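Local coordinates for protein export chaperone SatS (Mycobacterium tuberculosis H37Rv, PDB 6DNM) that acts as a chaperone for the SecA2 protein export pathway, at residues V5-V16 / D79-A90. Sequence-based numbering, arbitrary orientation.
Sequences VLGGDRDFWLQV and DIRTAATDGSLA
The N-terminal loop of the domain and the short helix 12-16 pack along one side of helix 77-86 and the Schellman-capped exit that follows, with F12 and W13 of the short helix facing helix 77-86 and its exit. F12 swings CG anti to its own N (chi1 176°), which carries the ring tip to the helix: CZ lies 4.0 Å from I80 CA, with D79 O at the ring edge, while CE2 meets L89 CD1. The W13 indole has F12 CD2 over its centre on one face. The W13 side chain crosses those of L89 and I80 at about a right angle, CZ2 3.7 Å from L89 CD1 and CZ3 3.9 Å from I80 CD1. In the indole plane, W13 NE1 gives a nearly straight hydrogen bond to A90 O (2.9 Å, 169°). G7 sits tight on the helix end, its CA 3.7 Å from A83 CB and also against S88 OG. At the other end V5 N donates to D79 OD2 (3.1 Å) from above the carboxylate plane, and V16 CG1 lies against D79 CB. One water joins V5 O to D79 O; another, above the rim of one face of the F12 ring, links G7 O with A90 N. Behind L89 and I80, L63 of helix 56-63 continues the apolar layer. Direct and water-borne bonds thus satisfy backbone polar groups around the aromatic pair, and the indole N-H bond, with the packing on L89 and I80, holds the rotation of W13.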
ATOM      1  N   VAL A   5      25.906   0.962   2.426  1.00 27.45           N
ATOM      2  CA  VAL A   5      25.365   1.746   1.321  1.00 23.76           C
ATOM      3  C   VAL A   5      25.033   3.139   1.847  1.00 21.76           C
ATOM      4  O   VAL A   5      24.184   3.289   2.731  1.00 21.94           O
ATOM      5  CB  VAL A   5      24.130   1.073   0.710  1.00 24.73           C
ATOM      6  CG1 VAL A   5      23.575   1.936  -0.409  1.00 25.54           C
ATOM      7  CG2 VAL A   5      24.489  -0.318   0.192  1.00 25.74           C
ATOM      8  N   LEU A   6      25.699   4.155   1.306  1.00 19.98           N
ATOM      9  CA  LEU A   6      25.540   5.517   1.798  1.00 21.56           C
ATOM     10  C   LEU A   6      24.289   6.165   1.212  1.00 19.95           C
ATOM     11  O   LEU A   6      23.846   5.830   0.112  1.00 18.96           O
ATOM     12  CB  LEU A   6      26.768   6.356   1.445  1.00 24.63           C
ATOM     13  CG  LEU A   6      28.082   6.007   2.163  1.00 28.55           C
ATOM     14  CD1 LEU A   6      27.847   5.725   3.641  1.00 28.91           C
ATOM     15  CD2 LEU A   6      28.798   4.835   1.494  1.00 31.28           C
ATOM     16  N   GLY A   7      23.733   7.123   1.960  1.00 19.30           N
ATOM     17  CA  GLY A   7      22.441   7.695   1.600  1.00 19.35           C
ATOM     18  C   GLY A   7      22.420   8.371   0.245  1.00 20.18           C
ATOM     19  O   GLY A   7      21.391   8.367  -0.440  1.00 20.28           O
ATOM     20  N   GLY A   8      23.536   8.968  -0.160  1.00 21.64           N
ATOM     21  CA  GLY A   8      23.603   9.621  -1.448  1.00 23.60           C
ATOM     22  C   GLY A   8      23.981   8.733  -2.613  1.00 25.50           C
ATOM     23  O   GLY A   8      24.160   9.236  -3.727  1.00 27.76           O
ATOM     24  N   ASP A   9      24.124   7.428  -2.395  1.00 26.08           N
ATOM     25  CA  ASP A   9      24.491   6.527  -3.481  1.00 29.12           C
ATOM     26  C   ASP A   9      23.364   6.437  -4.511  1.00 29.37           C
ATOM     27  O   ASP A   9      22.180   6.560  -4.185  1.00 28.27           O
ATOM     28  CB  ASP A   9      24.846   5.142  -2.929  1.00 33.01           C
ATOM     29  CG  ASP A   9      26.238   5.096  -2.290  1.00 36.10           C
ATOM     30  OD1 ASP A   9      26.570   4.084  -1.630  1.00 36.94           O
ATOM     31  OD2 ASP A   9      27.002   6.075  -2.438  1.00 38.49           O
ATOM     32  N   ARG A  10      23.764   6.204  -5.768  1.00 31.44           N
ATOM     33  CA  ARG A  10      22.876   6.317  -6.927  1.00 34.30           C
ATOM     34  C   ARG A  10      21.605   5.493  -6.773  1.00 31.76           C
ATOM     35  O   ARG A  10      20.491   5.982  -7.006  1.00 34.45           O
ATOM     36  CB  ARG A  10      23.648   5.851  -8.167  1.00 39.88           C
ATOM     37  CG  ARG A  10      23.073   6.274  -9.507  1.00 45.29           C
ATOM     38  CD  ARG A  10      22.453   7.650  -9.448  1.00 49.54           C
ATOM     39  NE  ARG A  10      22.576   8.346 -10.725  1.00 53.15           N
ATOM     40  CZ  ARG A  10      22.357   9.646 -10.885  1.00 55.81           C
ATOM     41  NH1 ARG A  10      22.000  10.389  -9.845  1.00 56.59           N
ATOM     42  NH2 ARG A  10      22.493  10.204 -12.081  1.00 56.55           N
ATOM     43  N   ASP A  11      21.760   4.229  -6.408  1.00 23.74           N
ATOM     44  CA  ASP A  11      20.664   3.272  -6.398  1.00 20.44           C
ATOM     45  C   ASP A  11      20.380   2.853  -4.966  1.00 18.37           C
ATOM     46  O   ASP A  11      20.228   1.662  -4.679  1.00 18.33           O
ATOM     47  CB  ASP A  11      21.060   2.058  -7.242  1.00 21.17           C
ATOM     48  CG  ASP A  11      21.322   2.421  -8.693  1.00 21.52           C
ATOM     49  OD1 ASP A  11      20.392   2.939  -9.343  1.00 21.34           O
ATOM     50  OD2 ASP A  11      22.459   2.218  -9.177  1.00 21.09           O
ATOM     51  N   PHE A  12      20.284   3.831  -4.066  1.00 16.54           N
ATOM     52  CA  PHE A  12      20.211   3.531  -2.638  1.00 15.85           C
ATOM     53  C   PHE A  12      19.069   2.573  -2.305  1.00 15.06           C
ATOM     54  O   PHE A  12      19.278   1.539  -1.658  1.00 14.56           O
ATOM     55  CB  PHE A  12      20.061   4.817  -1.826  1.00 15.68           C
ATOM     56  CG  PHE A  12      19.879   4.569  -0.351  1.00 14.07           C
ATOM     57  CD1 PHE A  12      20.980   4.381   0.469  1.00 14.97           C
ATOM     58  CD2 PHE A  12      18.607   4.491   0.213  1.00 14.18           C
ATOM     59  CE1 PHE A  12      20.824   4.143   1.825  1.00 15.16           C
ATOM     60  CE2 PHE A  12      18.445   4.255   1.563  1.00 14.43           C
ATOM     61  CZ  PHE A  12      19.556   4.080   2.375  1.00 14.88           C
ATOM     62  N   TRP A  13      17.836   2.930  -2.677  1.00 14.26           N
ATOM     63  CA  TRP A  13      16.693   2.130  -2.243  1.00 15.03           C
ATOM     64  C   TRP A  13      16.708   0.746  -2.880  1.00 14.78           C
ATOM     65  O   TRP A  13      16.362  -0.252  -2.226  1.00 15.57           O
ATOM     66  CB  TRP A  13      15.382   2.883  -2.508  1.00 15.56           C
ATOM     67  CG  TRP A  13      15.251   4.074  -1.598  1.00 15.30           C
ATOM     68  CD1 TRP A  13      15.387   5.391  -1.941  1.00 16.11           C
ATOM     69  CD2 TRP A  13      15.014   4.052  -0.180  1.00 14.78           C
ATOM     70  NE1 TRP A  13      15.230   6.188  -0.830  1.00 16.34           N
ATOM     71  CE2 TRP A  13      15.004   5.392   0.262  1.00 15.15           C
ATOM     72  CE3 TRP A  13      14.801   3.032   0.753  1.00 15.22           C
ATOM     73  CZ2 TRP A  13      14.786   5.739   1.595  1.00 15.98           C
ATOM     74  CZ3 TRP A  13      14.578   3.378   2.079  1.00 15.97           C
ATOM     75  CH2 TRP A  13      14.569   4.723   2.486  1.00 15.56           C
ATOM     76  N   LEU A  14      17.151   0.659  -4.137  1.00 15.76           N
ATOM     77  CA  LEU A  14      17.327  -0.644  -4.772  1.00 17.04           C
ATOM     78  C   LEU A  14      18.339  -1.495  -4.013  1.00 16.82           C
ATOM     79  O   LEU A  14      18.099  -2.679  -3.752  1.00 17.82           O
ATOM     80  CB  LEU A  14      17.755  -0.452  -6.226  1.00 18.89           C
ATOM     81  CG  LEU A  14      17.792  -1.687  -7.116  1.00 21.70           C
ATOM     82  CD1 LEU A  14      16.435  -2.356  -7.186  1.00 22.97           C
ATOM     83  CD2 LEU A  14      18.258  -1.291  -8.496  1.00 22.38           C
ATOM     84  N   GLN A  15      19.462  -0.898  -3.615  1.00 15.88           N
ATOM     85  CA  GLN A  15      20.496  -1.665  -2.927  1.00 17.10           C
ATOM     86  C   GLN A  15      20.034  -2.129  -1.550  1.00 17.04           C
ATOM     87  O   GLN A  15      20.407  -3.218  -1.103  1.00 18.20           O
ATOM     88  CB  GLN A  15      21.759  -0.821  -2.802  1.00 17.42           C
ATOM     89  CG  GLN A  15      22.492  -0.611  -4.111  1.00 20.49           C
ATOM     90  CD  GLN A  15      23.886  -0.061  -3.895  1.00 22.82           C
ATOM     91  OE1 GLN A  15      24.153   1.105  -4.176  1.00 26.05           O
ATOM     92  NE2 GLN A  15      24.779  -0.896  -3.379  1.00 23.22           N
ATOM     93  N   VAL A  16      19.248  -1.312  -0.842  1.00 15.42           N
ATOM     94  CA  VAL A  16      18.762  -1.746   0.468  1.00 14.83           C
ATOM     95  C   VAL A  16      17.594  -2.719   0.375  1.00 14.39           C
ATOM     96  O   VAL A  16      17.239  -3.346   1.384  1.00 15.08           O
ATOM     97  CB  VAL A  16      18.534  -0.565   1.430  1.00 16.24           C
ATOM     98  CG1 VAL A  16      19.817   0.229   1.605  1.00 16.50           C
ATOM     99  CG2 VAL A  16      17.416   0.323   0.949  1.00 18.33           C
ATOM    100  N   ASP A  79      21.655   0.428   7.131  1.00 19.29           N
ATOM    101  CA  ASP A  79      22.015   1.392   6.093  1.00 18.98           C
ATOM    102  C   ASP A  79      21.011   2.537   6.035  1.00 16.55           C
ATOM    103  O   ASP A  79      21.387   3.695   5.822  1.00 15.76           O
ATOM    104  CB  ASP A  79      22.096   0.699   4.730  1.00 22.84           C
ATOM    105  CG  ASP A  79      23.395  -0.065   4.529  1.00 29.35           C
ATOM    106  OD1 ASP A  79      24.293   0.013   5.395  1.00 32.33           O
ATOM    107  OD2 ASP A  79      23.519  -0.742   3.489  1.00 30.99           O
ATOM    108  N   ILE A  80      19.725   2.228   6.206  1.00 14.92           N
ATOM    109  CA  ILE A  80      18.704   3.273   6.217  1.00 14.16           C
ATOM    110  C   ILE A  80      18.875   4.177   7.428  1.00 14.81           C
ATOM    111  O   ILE A  80      18.877   5.408   7.306  1.00 15.71           O
ATOM    112  CB  ILE A  80      17.296   2.657   6.160  1.00 14.92           C
ATOM    113  CG1 ILE A  80      17.113   1.872   4.855  1.00 15.50           C
ATOM    114  CG2 ILE A  80      16.236   3.751   6.333  1.00 16.33           C
ATOM    115  CD1 ILE A  80      15.908   0.960   4.843  1.00 16.48           C
ATOM    116  N   ARG A  81      19.011   3.578   8.612  1.00 15.00           N
ATOM    117  CA  ARG A  81      19.134   4.366   9.834  1.00 15.33           C
ATOM    118  C   ARG A  81      20.379   5.239   9.798  1.00 16.24           C
ATOM    119  O   ARG A  81      20.331   6.417  10.174  1.00 16.37           O
ATOM    120  CB  ARG A  81      19.150   3.434  11.049  1.00 17.32           C
ATOM    121  CG  ARG A  81      19.312   4.162  12.377  1.00 19.94           C
ATOM    122  CD  ARG A  81      19.083   3.235  13.557  1.00 24.89           C
ATOM    123  NE  ARG A  81      20.061   2.152  13.596  1.00 29.71           N
ATOM    124  CZ  ARG A  81      21.171   2.177  14.327  1.00 33.91           C
ATOM    125  NH1 ARG A  81      21.450   3.236  15.077  1.00 35.64           N
ATOM    126  NH2 ARG A  81      22.004   1.147  14.305  1.00 35.00           N
ATOM    127  N   THR A  82      21.501   4.679   9.330  1.00 16.37           N
ATOM    128  CA  THR A  82      22.747   5.438   9.237  1.00 17.69           C
ATOM    129  C   THR A  82      22.636   6.570   8.221  1.00 16.26           C
ATOM    130  O   THR A  82      23.175   7.659   8.436  1.00 16.29           O
ATOM    131  CB  THR A  82      23.902   4.497   8.871  1.00 20.50           C
ATOM    132  OG1 THR A  82      24.000   3.451   9.846  1.00 25.13           O
ATOM    133  CG2 THR A  82      25.209   5.251   8.837  1.00 23.19           C
ATOM    134  N   ALA A  83      21.943   6.337   7.106  1.00 15.50           N
ATOM    135  CA  ALA A  83      21.716   7.428   6.163  1.00 15.01           C
ATOM    136  C   ALA A  83      20.872   8.526   6.798  1.00 14.76           C
ATOM    137  O   ALA A  83      21.130   9.718   6.588  1.00 16.27           O
ATOM    138  CB  ALA A  83      21.060   6.901   4.886  1.00 14.89           C
ATOM    139  N   ALA A  84      19.837   8.141   7.551  1.00 15.01           N
ATOM    140  CA  ALA A  84      19.022   9.132   8.247  1.00 16.37           C
ATOM    141  C   ALA A  84      19.863   9.963   9.210  1.00 17.97           C
ATOM    142  O   ALA A  84      19.763  11.197   9.235  1.00 18.40           O
ATOM    143  CB  ALA A  84      17.875   8.441   8.985  1.00 18.41           C
ATOM    144  N   THR A  85      20.703   9.304  10.013  1.00 16.68           N
ATOM    145  CA  THR A  85      21.507  10.055  10.975  1.00 17.40           C
ATOM    146  C   THR A  85      22.648  10.813  10.301  1.00 17.50           C
ATOM    147  O   THR A  85      23.087  11.845  10.820  1.00 19.07           O
ATOM    148  CB  THR A  85      21.989   9.153  12.123  1.00 17.78           C
ATOM    149  OG1 THR A  85      22.750   8.055  11.607  1.00 18.22           O
ATOM    150  CG2 THR A  85      20.791   8.607  12.905  1.00 17.87           C
ATOM    151  N   ASP A  86      23.128  10.335   9.148  1.00 17.11           N
ATOM    152  CA  ASP A  86      24.126  11.080   8.386  1.00 18.20           C
ATOM    153  C   ASP A  86      23.545  12.346   7.779  1.00 19.73           C
ATOM    154  O   ASP A  86      24.303  13.232   7.377  1.00 20.26           O
ATOM    155  CB  ASP A  86      24.644  10.250   7.209  1.00 18.80           C
ATOM    156  CG  ASP A  86      25.677   9.220   7.605  1.00 18.60           C
ATOM    157  OD1 ASP A  86      26.138   9.220   8.769  1.00 18.82           O
ATOM    158  OD2 ASP A  86      26.039   8.419   6.718  1.00 19.12           O
ATOM    159  N   GLY A  87      22.222  12.428   7.661  1.00 18.90           N
ATOM    160  CA  GLY A  87      21.601  13.516   6.939  1.00 20.10           C
ATOM    161  C   GLY A  87      21.546  13.325   5.442  1.00 20.00           C
ATOM    162  O   GLY A  87      21.157  14.254   4.727  1.00 22.68           O
ATOM    163  N   SER A  88      21.909  12.148   4.943  1.00 19.36           N
ATOM    164  CA  SER A  88      21.972  11.888   3.513  1.00 19.95           C
ATOM    165  C   SER A  88      20.783  11.090   3.000  1.00 19.37           C
ATOM    166  O   SER A  88      20.694  10.854   1.792  1.00 20.87           O
ATOM    167  CB  SER A  88      23.263  11.137   3.181  1.00 20.88           C
ATOM    168  OG  SER A  88      23.284   9.881   3.838  1.00 21.48           O
ATOM    169  N   LEU A  89      19.881  10.660   3.882  1.00 18.88           N
ATOM    170  CA  LEU A  89      18.721   9.891   3.454  1.00 17.31           C
ATOM    171  C   LEU A  89      17.841  10.752   2.560  1.00 19.10           C
ATOM    172  O   LEU A  89      17.471  11.873   2.920  1.00 20.42           O
ATOM    173  CB  LEU A  89      17.923   9.430   4.672  1.00 17.14           C
ATOM    174  CG  LEU A  89      16.746   8.502   4.338  1.00 18.55           C
ATOM    175  CD1 LEU A  89      17.255   7.121   3.948  1.00 19.94           C
ATOM    176  CD2 LEU A  89      15.773   8.403   5.503  1.00 20.55           C
ATOM    177  N   ALA A  90      17.517  10.230   1.384  1.00 18.03           N
ATOM    178  CA  ALA A  90      16.682  10.936   0.417  1.00 20.86           C
ATOM    179  C   ALA A  90      15.543   9.985   0.099  1.00 20.64           C
ATOM    180  O   ALA A  90      15.709   9.060  -0.702  1.00 22.07           O
ATOM    181  CB  ALA A  90      17.464  11.300  -0.840  1.00 22.62           C
TER
HETATM  182  O   HOH W   1      23.974   4.469   5.023  1.00 21.18           O
HETATM  183  O   HOH W   2      18.958   7.815   0.589  1.00 19.48           O